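Local coordinates for protein exopolygalacturonate lyase (Vibrio vulnificus, PDB 5A29) that probably cleaves pectate chains by beta-elimination, as a manganese-binding lyase of polysaccharide lyase family 2, at residues Y162-Y166 with Q246-P252; D124-W130 with R175-F180; F208-A214 with S259-Y265. One frame throughout, in Å; residues are numbered along the deposited sequence.

Contact 1: Y162-Y166 with Q246-P252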
loop_
_atom_site.group_PDB
_atom_site.type_symbol
_atom_site.label_atom_id
_atom_site.label_comp_id
_atom_site.label_asym_id
_atom_site.label_seq_id
_atom_site.Cartn_x
_atom_site.Cartn_y
_atom_site.Cartn_z
ATOM N N TYR A 162 -6.498 -3.711 -10.928
ATOM C CA TYR A 162 -6.608 -3.510 -12.388
ATOM C C TYR A 162 -7.054 -4.674 -13.256
ATOM O O TYR A 162 -7.845 -4.435 -14.143
ATOM C CB TYR A 162 -5.292 -2.897 -12.991
ATOM C CG TYR A 162 -4.982 -1.484 -12.464
ATOM C CD1 TYR A 162 -5.828 -0.408 -12.689
ATOM C CD2 TYR A 162 -3.818 -1.239 -11.719
ATOM C CE1 TYR A 162 -5.553 0.879 -12.212
ATOM C CE2 TYR A 162 -3.538 0.046 -11.268
ATOM C CZ TYR A 162 -4.354 1.099 -11.522
ATOM O OH TYR A 162 -4.018 2.330 -10.964
ATOM N N PRO A 163 -6.487 -5.871 -13.086
ATOM C CA PRO A 163 -6.872 -6.952 -13.968
ATOM C C PRO A 163 -8.370 -7.244 -13.881
ATOM O O PRO A 163 -8.992 -7.612 -14.895
ATOM C CB PRO A 163 -6.108 -8.148 -13.409
ATOM C CG PRO A 163 -4.850 -7.526 -12.777
ATOM C CD PRO A 163 -5.430 -6.303 -12.140
ATOM N N PHE A 164 -8.983 -7.028 -12.718
ATOM C CA PHE A 164 -10.414 -7.357 -12.618
ATOM C C PHE A 164 -11.177 -6.173 -13.199
ATOM O O PHE A 164 -12.200 -6.310 -13.908
ATOM C CB PHE A 164 -10.809 -7.564 -11.122
ATOM C CG PHE A 164 -12.276 -7.761 -10.949
ATOM C CD1 PHE A 164 -12.849 -9.025 -11.265
ATOM C CD2 PHE A 164 -13.071 -6.732 -10.487
ATOM C CE1 PHE A 164 -14.227 -9.221 -11.175
ATOM C CE2 PHE A 164 -14.450 -6.917 -10.356
ATOM C CZ PHE A 164 -15.031 -8.164 -10.732
ATOM N N LEU A 165 -10.712 -4.966 -12.919
ATOM C CA LEU A 165 -11.408 -3.787 -13.462
ATOM C C LEU A 165 -11.382 -3.886 -15.027
ATOM O O LEU A 165 -12.382 -3.546 -15.704
ATOM C CB LEU A 165 -10.735 -2.450 -13.036
ATOM C CG LEU A 165 -10.659 -2.175 -11.519
ATOM C CD1 LEU A 165 -9.819 -0.936 -11.208
ATOM C CD2 LEU A 165 -12.034 -2.094 -10.840
ATOM N N TYR A 166 -10.257 -4.347 -15.557
ATOM C CA TYR A 166 -10.068 -4.486 -17.012
ATOM C C TYR A 166 -11.064 -5.549 -17.547
ATOM O O TYR A 166 -11.664 -5.409 -18.614
ATOM C CB TYR A 166 -8.625 -4.923 -17.326
ATOM C CG TYR A 166 -8.340 -4.808 -18.809
ATOM C CD1 TYR A 166 -8.020 -3.576 -19.373
ATOM C CD2 TYR A 166 -8.432 -5.920 -19.642
ATOM C CE1 TYR A 166 -7.801 -3.462 -20.746
ATOM C CE2 TYR A 166 -8.243 -5.814 -21.015
ATOM C CZ TYR A 166 -7.957 -4.570 -21.555
ATOM O OH TYR A 166 -7.728 -4.462 -22.919
ATOM N N GLN A 246 0.567 -2.396 -15.789
ATOM C CA GLN A 246 -0.685 -3.190 -15.946
ATOM C C GLN A 246 -1.399 -2.798 -17.272
ATOM O O GLN A 246 -1.979 -3.647 -17.960
ATOM C CB GLN A 246 -1.658 -2.954 -14.764
ATOM C CG GLN A 246 -1.141 -3.533 -13.463
ATOM C CD GLN A 246 -0.593 -4.940 -13.652
ATOM O OE1 GLN A 246 -1.366 -5.861 -13.902
ATOM N NE2 GLN A 246 0.733 -5.099 -13.631
ATOM N N LEU A 247 -1.290 -1.568 -17.676
ATOM C CA LEU A 247 -1.824 -1.225 -19.020
ATOM C C LEU A 247 -1.107 -2.048 -20.108
ATOM O O LEU A 247 -1.772 -2.685 -20.984
ATOM C CB LEU A 247 -1.793 0.303 -19.262
ATOM C CG LEU A 247 -2.132 0.783 -20.701
ATOM C CD1 LEU A 247 -3.574 0.481 -21.087
ATOM C CD2 LEU A 247 -1.889 2.298 -20.846
ATOM N N ASP A 248 0.221 -2.087 -20.045
ATOM C CA ASP A 248 0.975 -2.862 -21.024
ATOM C C ASP A 248 0.571 -4.315 -20.960
ATOM O O ASP A 248 0.553 -5.007 -21.976
ATOM C CB ASP A 248 2.493 -2.812 -20.734
ATOM C CG ASP A 248 3.305 -3.722 -21.673
ATOM O OD1 ASP A 248 3.520 -3.315 -22.817
ATOM O OD2 ASP A 248 3.784 -4.807 -21.288
ATOM N N TRP A 249 0.430 -4.843 -19.749
ATOM C CA TRP A 249 0.121 -6.241 -19.589
ATOM C C TRP A 249 -1.286 -6.600 -20.100
ATOM O O TRP A 249 -1.453 -7.701 -20.658
ATOM C CB TRP A 249 0.206 -6.640 -18.085
ATOM C CG TRP A 249 -0.073 -8.105 -17.809
ATOM C CD1 TRP A 249 -1.203 -8.640 -17.207
ATOM C CD2 TRP A 249 0.767 -9.194 -18.111
ATOM N NE1 TRP A 249 -1.066 -9.992 -17.099
ATOM C CE2 TRP A 249 0.113 -10.365 -17.673
ATOM C CE3 TRP A 249 2.030 -9.308 -18.693
ATOM C CZ2 TRP A 249 0.692 -11.626 -17.784
ATOM C CZ3 TRP A 249 2.592 -10.556 -18.802
ATOM C CH2 TRP A 249 1.913 -11.702 -18.376
ATOM N N LEU A 250 -2.266 -5.746 -19.845
ATOM C CA LEU A 250 -3.675 -6.064 -20.025
ATOM C C LEU A 250 -4.206 -5.768 -21.420
ATOM O O LEU A 250 -5.033 -6.550 -21.968
ATOM C CB LEU A 250 -4.560 -5.352 -18.984
ATOM C CG LEU A 250 -4.244 -5.887 -17.552
ATOM C CD1 LEU A 250 -4.831 -4.903 -16.537
ATOM C CD2 LEU A 250 -4.824 -7.292 -17.328
ATOM N N ALA A 251 -3.716 -4.679 -22.000
ATOM C CA ALA A 251 -4.387 -4.084 -23.190
ATOM C C ALA A 251 -3.652 -4.476 -24.470
ATOM O O ALA A 251 -2.496 -4.862 -24.398
ATOM C CB ALA A 251 -4.527 -2.570 -23.035
ATOM N N PRO A 252 -4.362 -4.449 -25.655
ATOM C CA PRO A 252 -3.676 -4.575 -26.965
ATOM C C PRO A 252 -2.478 -3.610 -27.144
ATOM O O PRO A 252 -2.465 -2.514 -26.577
ATOM C CB PRO A 252 -4.789 -4.209 -27.982
ATOM C CG PRO A 252 -6.063 -4.540 -27.244
ATOM C CD PRO A 252 -5.781 -4.099 -25.820
HETATM O O HOH W 1 -6.620 -6.978 -24.511
#

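Contact 2: D124-W130 with R175-F180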
loop_
_atom_site.group_PDB
_atom_site.type_symbol
_atom_site.label_atom_id
_atom_site.label_comp_id
_atom_site.label_asym_id
_atom_site.label_seq_id
_atom_site.Cartn_x
_atom_site.Cartn_y
_atom_site.Cartn_z
ATOM N N ASP A 124 -15.627 12.960 -16.919
ATOM C CA ASP A 124 -15.446 13.004 -18.375
ATOM C C ASP A 124 -14.024 12.729 -18.812
ATOM O O ASP A 124 -13.826 12.166 -19.866
ATOM C CB ASP A 124 -15.904 14.333 -18.982
ATOM C CG ASP A 124 -17.377 14.570 -18.798
ATOM O OD1 ASP A 124 -18.144 13.566 -18.719
ATOM O OD2 ASP A 124 -17.756 15.758 -18.690
ATOM N N ASN A 125 -13.033 13.054 -17.971
ATOM C CA ASN A 125 -11.612 12.896 -18.372
ATOM C C ASN A 125 -11.043 11.490 -18.156
ATOM O O ASN A 125 -9.910 11.189 -18.569
ATOM C CB ASN A 125 -10.731 13.981 -17.748
ATOM C CG ASN A 125 -10.515 13.813 -16.237
ATOM O OD1 ASN A 125 -11.091 12.909 -15.588
ATOM N ND2 ASN A 125 -9.663 14.705 -15.658
ATOM N N GLY A 126 -11.864 10.616 -17.562
ATOM C CA GLY A 126 -11.499 9.198 -17.397
ATOM C C GLY A 126 -11.113 8.857 -15.940
ATOM O O GLY A 126 -11.005 7.684 -15.615
ATOM N N LEU A 127 -10.981 9.865 -15.081
ATOM C CA LEU A 127 -10.664 9.653 -13.646
ATOM C C LEU A 127 -11.905 9.167 -12.874
ATOM O O LEU A 127 -12.992 9.755 -12.973
ATOM C CB LEU A 127 -10.155 10.928 -12.988
ATOM C CG LEU A 127 -8.744 11.427 -13.428
ATOM C CD1 LEU A 127 -8.422 12.757 -12.765
ATOM C CD2 LEU A 127 -7.695 10.341 -13.169
ATOM N N PHE A 128 -11.720 8.157 -12.022
ATOM C CA PHE A 128 -12.807 7.722 -11.148
ATOM C C PHE A 128 -13.066 8.742 -10.083
ATOM O O PHE A 128 -12.115 9.320 -9.449
ATOM C CB PHE A 128 -12.461 6.360 -10.451
ATOM C CG PHE A 128 -12.251 5.217 -11.391
ATOM C CD1 PHE A 128 -12.503 5.332 -12.755
ATOM C CD2 PHE A 128 -11.849 3.964 -10.893
ATOM C CE1 PHE A 128 -12.303 4.259 -13.610
ATOM C CE2 PHE A 128 -11.657 2.878 -11.736
ATOM C CZ PHE A 128 -11.894 3.020 -13.110
ATOM N N TYR A 129 -14.332 8.821 -9.662
ATOM C CA TYR A 129 -14.649 9.536 -8.422
ATOM C C TYR A 129 -14.427 8.674 -7.174
ATOM O O TYR A 129 -15.363 8.025 -6.684
ATOM C CB TYR A 129 -16.088 10.062 -8.403
ATOM C CG TYR A 129 -16.368 11.079 -9.550
ATOM C CD1 TYR A 129 -15.641 12.270 -9.624
ATOM C CD2 TYR A 129 -17.370 10.838 -10.514
ATOM C CE1 TYR A 129 -15.880 13.200 -10.655
ATOM C CE2 TYR A 129 -17.624 11.767 -11.557
ATOM C CZ TYR A 129 -16.879 12.943 -11.593
ATOM O OH TYR A 129 -17.090 13.897 -12.563
ATOM N N TRP A 130 -13.234 8.760 -6.599
ATOM C CA TRP A 130 -12.822 7.894 -5.475
ATOM C C TRP A 130 -11.533 8.480 -4.895
ATOM O O TRP A 130 -11.069 9.563 -5.335
ATOM C CB TRP A 130 -12.621 6.430 -5.958
ATOM C CG TRP A 130 -11.393 6.221 -6.842
ATOM C CD1 TRP A 130 -10.539 7.202 -7.337
ATOM C CD2 TRP A 130 -10.904 4.987 -7.342
ATOM N NE1 TRP A 130 -9.514 6.607 -8.050
ATOM C CE2 TRP A 130 -9.746 5.267 -8.129
ATOM C CE3 TRP A 130 -11.312 3.653 -7.198
ATOM C CZ2 TRP A 130 -9.003 4.270 -8.735
ATOM C CZ3 TRP A 130 -10.590 2.665 -7.847
ATOM C CH2 TRP A 130 -9.437 2.975 -8.593
ATOM N N ARG A 175 -8.680 3.990 -20.270
ATOM C CA ARG A 175 -8.784 5.436 -20.089
ATOM C C ARG A 175 -8.383 5.911 -18.686
ATOM O O ARG A 175 -7.766 6.981 -18.513
ATOM C CB ARG A 175 -10.174 6.000 -20.420
ATOM C CG ARG A 175 -10.562 5.833 -21.905
ATOM C CD ARG A 175 -12.029 6.221 -22.119
ATOM N NE ARG A 175 -12.452 7.409 -21.335
ATOM C CZ ARG A 175 -12.290 8.679 -21.694
ATOM N NH1 ARG A 175 -11.707 8.982 -22.853
ATOM N NH2 ARG A 175 -12.734 9.645 -20.901
ATOM N N TYR A 176 -8.757 5.145 -17.671
ATOM C CA TYR A 176 -8.364 5.507 -16.311
ATOM C C TYR A 176 -6.821 5.614 -16.150
ATOM O O TYR A 176 -6.347 6.620 -15.630
ATOM C CB TYR A 176 -8.942 4.524 -15.250
ATOM C CG TYR A 176 -8.403 4.907 -13.900
ATOM C CD1 TYR A 176 -8.870 6.039 -13.272
ATOM C CD2 TYR A 176 -7.354 4.187 -13.325
ATOM C CE1 TYR A 176 -8.339 6.468 -12.090
ATOM C CE2 TYR A 176 -6.775 4.611 -12.129
ATOM C CZ TYR A 176 -7.267 5.745 -11.541
ATOM O OH TYR A 176 -6.772 6.154 -10.355
ATOM N N ILE A 177 -6.090 4.564 -16.508
ATOM C CA ILE A 177 -4.631 4.565 -16.363
ATOM C C ILE A 177 -3.992 5.754 -17.127
ATOM O O ILE A 177 -3.088 6.434 -16.621
ATOM C CB ILE A 177 -4.051 3.212 -16.824
ATOM C CG1 ILE A 177 -4.499 2.108 -15.834
ATOM C CG2 ILE A 177 -2.527 3.220 -16.974
ATOM C CD1 ILE A 177 -4.193 0.709 -16.373
ATOM N N LYS A 178 -4.461 5.994 -18.362
ATOM C CA LYS A 178 -3.962 7.152 -19.168
ATOM C C LYS A 178 -4.327 8.482 -18.522
ATOM O O LYS A 178 -3.501 9.383 -18.456
ATOM C CB LYS A 178 -4.517 7.037 -20.620
ATOM C CG LYS A 178 -3.876 5.880 -21.382
ATOM C CD LYS A 178 -4.468 5.846 -22.832
ATOM C CE LYS A 178 -3.792 4.757 -23.645
ATOM N NZ LYS A 178 -4.357 4.689 -25.026
ATOM N N ALA A 179 -5.508 8.562 -17.911
ATOM C CA ALA A 179 -5.952 9.787 -17.246
ATOM C C ALA A 179 -5.193 9.988 -15.956
ATOM O O ALA A 179 -4.888 11.118 -15.582
ATOM C CB ALA A 179 -7.462 9.758 -16.954
ATOM N N PHE A 180 -4.848 8.883 -15.283
ATOM C CA PHE A 180 -4.134 8.987 -13.963
ATOM C C PHE A 180 -2.741 9.636 -14.267
ATOM O O PHE A 180 -2.311 10.588 -13.632
ATOM C CB PHE A 180 -4.009 7.506 -13.458
ATOM C CG PHE A 180 -3.238 7.333 -12.156
ATOM C CD1 PHE A 180 -3.183 8.335 -11.205
ATOM C CD2 PHE A 180 -2.644 6.119 -11.884
ATOM C CE1 PHE A 180 -2.527 8.145 -9.958
ATOM C CE2 PHE A 180 -1.959 5.894 -10.669
ATOM C CZ PHE A 180 -1.863 6.931 -9.717
#

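Contact 3: F208-A214 with S259-Y265. With EDO (1,2-ethanediol), chain N.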
loop_
_atom_site.group_PDB
_atom_site.type_symbol
_atom_site.label_atom_id
_atom_site.label_comp_id
_atom_site.label_asym_id
_atom_site.label_seq_id
_atom_site.Cartn_x
_atom_site.Cartn_y
_atom_site.Cartn_z
ATOM N N PHE A 208 1.133 8.159 -23.405
ATOM C CA PHE A 208 2.363 7.354 -23.259
ATOM C C PHE A 208 3.231 7.380 -24.543
ATOM O O PHE A 208 4.295 6.751 -24.617
ATOM C CB PHE A 208 2.042 5.927 -22.881
ATOM C CG PHE A 208 1.511 5.797 -21.470
ATOM C CD1 PHE A 208 2.357 6.061 -20.379
ATOM C CD2 PHE A 208 0.188 5.384 -21.234
ATOM C CE1 PHE A 208 1.891 5.884 -19.061
ATOM C CE2 PHE A 208 -0.307 5.266 -19.909
ATOM C CZ PHE A 208 0.566 5.533 -18.832
ATOM N N HIS A 209 2.716 8.047 -25.574
ATOM C CA HIS A 209 3.494 8.198 -26.830
ATOM C C HIS A 209 4.625 9.272 -26.738
ATOM O O HIS A 209 5.540 9.295 -27.595
ATOM C CB HIS A 209 2.563 8.549 -28.013
ATOM C CG HIS A 209 1.487 7.526 -28.284
ATOM N ND1 HIS A 209 0.873 7.405 -29.516
ATOM C CD2 HIS A 209 0.874 6.622 -27.474
ATOM C CE1 HIS A 209 -0.069 6.478 -29.454
ATOM N NE2 HIS A 209 -0.090 5.987 -28.226
ATOM N N ARG A 210 4.592 10.164 -25.747
ATOM C CA ARG A 210 5.810 10.996 -25.463
ATOM C C ARG A 210 7.098 10.188 -25.376
ATOM O O ARG A 210 7.142 9.077 -24.800
ATOM C CB ARG A 210 5.673 11.883 -24.220
ATOM C CG ARG A 210 4.312 12.521 -24.096
ATOM C CD ARG A 210 4.093 13.079 -22.690
ATOM N NE ARG A 210 2.896 13.961 -22.620
ATOM C CZ ARG A 210 2.991 15.286 -22.775
ATOM N NH1 ARG A 210 4.176 15.838 -23.025
ATOM N NH2 ARG A 210 1.921 16.070 -22.707
ATOM N N PRO A 211 8.173 10.712 -25.987
ATOM C CA PRO A 211 9.419 9.979 -25.995
ATOM C C PRO A 211 10.057 10.028 -24.580
ATOM O O PRO A 211 9.941 11.035 -23.874
ATOM C CB PRO A 211 10.302 10.791 -27.000
ATOM C CG PRO A 211 9.694 12.178 -26.976
ATOM C CD PRO A 211 8.220 11.916 -26.874
ATOM N N ILE A 212 10.826 9.003 -24.250
ATOM C CA ILE A 212 11.459 8.852 -22.917
ATOM C C ILE A 212 12.604 9.848 -22.888
ATOM O O ILE A 212 13.471 9.787 -23.768
ATOM C CB ILE A 212 12.002 7.402 -22.792
ATOM C CG1 ILE A 212 10.865 6.369 -22.912
ATOM C CG2 ILE A 212 12.879 7.201 -21.537
ATOM C CD1 ILE A 212 9.731 6.608 -21.915
ATOM N N PRO A 213 12.663 10.715 -21.871
ATOM C CA PRO A 213 13.754 11.722 -21.765
ATOM C C PRO A 213 15.055 11.172 -21.158
ATOM O O PRO A 213 15.124 10.023 -20.736
ATOM C CB PRO A 213 13.147 12.764 -20.818
ATOM C CG PRO A 213 12.303 11.905 -19.870
ATOM C CD PRO A 213 11.712 10.800 -20.719
ATOM N N ALA A 214 16.109 11.981 -21.080
ATOM C CA ALA A 214 17.338 11.578 -20.357
ATOM C C ALA A 214 17.010 11.557 -18.821
ATOM O O ALA A 214 16.023 12.156 -18.391
ATOM C CB ALA A 214 18.465 12.589 -20.617
ATOM N N SER A 259 3.576 2.548 -22.727
ATOM C CA SER A 259 3.265 2.504 -21.251
ATOM C C SER A 259 4.341 1.744 -20.489
ATOM O O SER A 259 4.824 2.233 -19.466
ATOM C CB SER A 259 1.789 1.999 -20.986
ATOM O OG SER A 259 1.730 0.619 -21.315
ATOM N N ALA A 260 4.801 0.600 -20.984
ATOM C CA ALA A 260 5.834 -0.144 -20.309
ATOM C C ALA A 260 7.149 0.648 -20.315
ATOM O O ALA A 260 7.913 0.629 -19.323
ATOM C CB ALA A 260 6.062 -1.526 -20.930
ATOM N N ALA A 261 7.476 1.290 -21.442
ATOM C CA ALA A 261 8.665 2.159 -21.452
ATOM C C ALA A 261 8.616 3.298 -20.362
ATOM O O ALA A 261 9.654 3.607 -19.743
ATOM C CB ALA A 261 8.948 2.742 -22.916
ATOM N N TRP A 262 7.470 3.933 -20.161
ATOM C CA TRP A 262 7.353 5.054 -19.189
ATOM C C TRP A 262 7.374 4.487 -17.756
ATOM O O TRP A 262 8.024 5.037 -16.875
ATOM C CB TRP A 262 6.043 5.767 -19.385
ATOM C CG TRP A 262 6.283 6.915 -20.351
ATOM C CD1 TRP A 262 5.936 6.972 -21.695
ATOM C CD2 TRP A 262 7.012 8.103 -20.057
ATOM N NE1 TRP A 262 6.381 8.169 -22.230
ATOM C CE2 TRP A 262 7.047 8.883 -21.267
ATOM C CE3 TRP A 262 7.659 8.585 -18.907
ATOM C CZ2 TRP A 262 7.707 10.129 -21.351
ATOM C CZ3 TRP A 262 8.315 9.838 -18.972
ATOM C CH2 TRP A 262 8.327 10.599 -20.212
ATOM N N GLY A 263 6.715 3.340 -17.570
ATOM C CA GLY A 263 6.862 2.615 -16.250
ATOM C C GLY A 263 8.302 2.259 -15.953
ATOM O O GLY A 263 8.814 2.471 -14.797
ATOM N N GLN A 264 9.021 1.729 -16.964
ATOM C CA GLN A 264 10.398 1.397 -16.789
ATOM C C GLN A 264 11.256 2.667 -16.473
ATOM O O GLN A 264 12.135 2.615 -15.611
ATOM C CB GLN A 264 10.969 0.694 -18.038
ATOM C CG GLN A 264 12.424 0.339 -17.923
ATOM C CD GLN A 264 12.969 -0.235 -19.231
ATOM O OE1 GLN A 264 12.870 0.384 -20.283
ATOM N NE2 GLN A 264 13.572 -1.397 -19.149
ATOM N N TYR A 265 11.022 3.747 -17.198
ATOM C CA TYR A 265 11.850 4.986 -16.981
ATOM C C TYR A 265 11.680 5.434 -15.510
ATOM O O TYR A 265 12.642 5.739 -14.806
ATOM C CB TYR A 265 11.371 6.070 -17.928
ATOM C CG TYR A 265 12.027 7.413 -17.646
ATOM C CD1 TYR A 265 13.369 7.655 -18.049
ATOM C CD2 TYR A 265 11.368 8.377 -16.886
ATOM C CE1 TYR A 265 14.004 8.875 -17.746
ATOM C CE2 TYR A 265 11.992 9.584 -16.564
ATOM C CZ TYR A 265 13.310 9.839 -17.020
ATOM O OH TYR A 265 13.930 11.076 -16.700
HETATM C C1 EDO N . 7.669 6.205 -25.201
HETATM O O1 EDO N . 6.562 6.219 -26.096
HETATM C C2 EDO N . 8.784 5.395 -25.852
HETATM O O2 EDO N . 8.268 4.105 -26.089
#

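Contact 1: Y162-Y166 with Q246-P252
Leu250 and Tyr166 carry this contact; together they bury more surface in it than any other pair of residues. The CB of Leu250 stands over the centre of the Tyr166 ring, 3.8 Å from its centroid and only 11° off the ring normal, a clear CH-pi contact. With its CG anti to the backbone N (chi1 -169°), Tyr166 reaches toward the last turn of helix 234-250, where it and Leu250 run past each other in opposite directions. The leucine branches then turn back toward the start of helix 162-168: CD1 lies 3.9 Å from Pro163 CA and 4.1 Å from Tyr162 CB, while CD2 packs 4.2 Å from Pro163 CB.

Farther along the phenol the helix has ended. Tyr166 OH sits 3.4 Å from Ala251 CA and also near CD of Pro252, at the first residues past the helix. A water links the two segments here, donating to Leu250 O (3.0 Å) and hydrogen bonded to Tyr166 OH at 3.2 Å.

At the other end the CB-CG part of Gln246 crosses Tyr162 at a slant, CG being 3.9 Å from Tyr162 CD2. Its amide is committed elsewhere, with NE2 bonded to Gln349 of helix 331-349.

The two short helical segments cross at -48° in this helix-helix packing. Beyond them, Phe164 rests on helix 105-120, Tyr162 and Leu247 meet helix 170-184, and Asp248 makes a salt bridge to Arg350 and touches helix 259-272.

Contact 2: D124-W130 with R175-F180
Tyr176 is the centre of the tight part: Gly126 O and Leu127 CA lie at its ring edge, and Phe128 and Trp130 also pack on it. Phe128 forms an oblique pair with it, centroids 4.4 Å apart and planes at 33°, with Tyr176 CD1 over one Phe128 face toward its rim. From farther along the loop Trp130 directs an edge toward the Tyr176 ring in an offset edge-to-face pair with planes at 84°; Trp130 CZ2 is 3.6 Å from Tyr176 CZ. The three rings make one aromatic cluster, which the tyrosine joins with its first torsion fully extended (chi1 176°).

Beside the cluster, backbone meets backbone. Gly126, which has no side chain and takes a positive phi, brings its CA to 5.0 Å from Tyr176 CA, and its carbonyl O receives a CA-H...O contact from Tyr176 CA at 3.5 Å. Ala179 CB packs 3.8 Å from Leu127 CD2 and 3.3 Å from Asn125 O. An Asx turn shapes the loop here, Asn125 OD1 accepting from Leu127 N at 3.1 Å.

The looser side is the outer one, where O of solvent-exposed Asp124 lies 2.9 Å from Arg175 NH2, and the guanidinium makes a cation-pi contact with Tyr203.

Packing in the buried part is mostly apolar, and Asn125 O and Phe128 N are left there without a polar partner. Tyr176 OH bonds His153 NE2, and Trp130 packs against the same imidazole, consistent with the cluster holding the chain just before the manganese ligand Glu154.

Contact 3: F208-A214 with S259-Y265
The carbonyl oxygen of Ala214 is gripped twice: Tyr265 OH donates to it at 2.9 Å, and NE2 of Gln189 is a second partner. The phenol approaches from above the carbonyl plane, 39° out of it. A chi1 of 172° carries the Tyr265 ring away from its own backbone N, to the C-terminal end of segment 208-214. On the way its ring receives Pro213 CD over the centre of one face, a CH-pi contact at 4.2 Å from the centroid, and Ile212 CG2 touches CD1.

One helical turn earlier, Trp262 buries the most surface here. Its NE1 donates to Arg210 O at 2.8 Å, a bent bond with an N-H...O angle of 144°. Ile212 CD1 sits over the indole face in a CH-pi contact, 3.5 Å from the centroid of the five-membered ring, while Pro213 CD meets CH2 at 3.4 Å.

The contact lays a proline-containing loop along helix 259-272 in a mostly helical fold, consistent with the (alpha/alpha)7 barrel known for polysaccharide lyase family 2. Trp262 and Tyr265 share Ile212 and Pro213, Trp262 also meeting Phe208, Arg210 and Pro211.

At the near end the helix begins against Phe208. Ser259 CB lies over the phenyl face, 3.8 Å from its centroid, while Trp262 CB comes to the ring's edge. A 1,2-ethanediol molecule, probably from the crystallisation liquor, donates from O1 to Phe208 O at 2.8 Å. Trp181 of helix 170-184 meets the Phe208 ring edge-to-face, and Trp188 does the same with Trp262.

Helices 170-184 and 234-250 tie the three contacts together. Contacts 1 and 2 have centres about 14 Å apart and meet where Tyr162 OH lies 3.8 Å from Tyr176 CE2. Contacts 1 and 3, centres about 17 Å apart, join through Leu247 CD2, 3.5 Å from Phe208 CE2. Contacts 2 and 3, centres about 19 Å apart, touch through Lys178 CG and Phe208 CE2 at 3.9 Å. Contact 2 lies closest to the metal site: the Trp130 side chain is about 8 Å from that of the ligand Glu154, and Phe180 about 12 Å from the manganese ion. Contacts 1 and 3 lie away from the annotated sites, with the Tyr265 side chain about 13 Å from a bound tartrate.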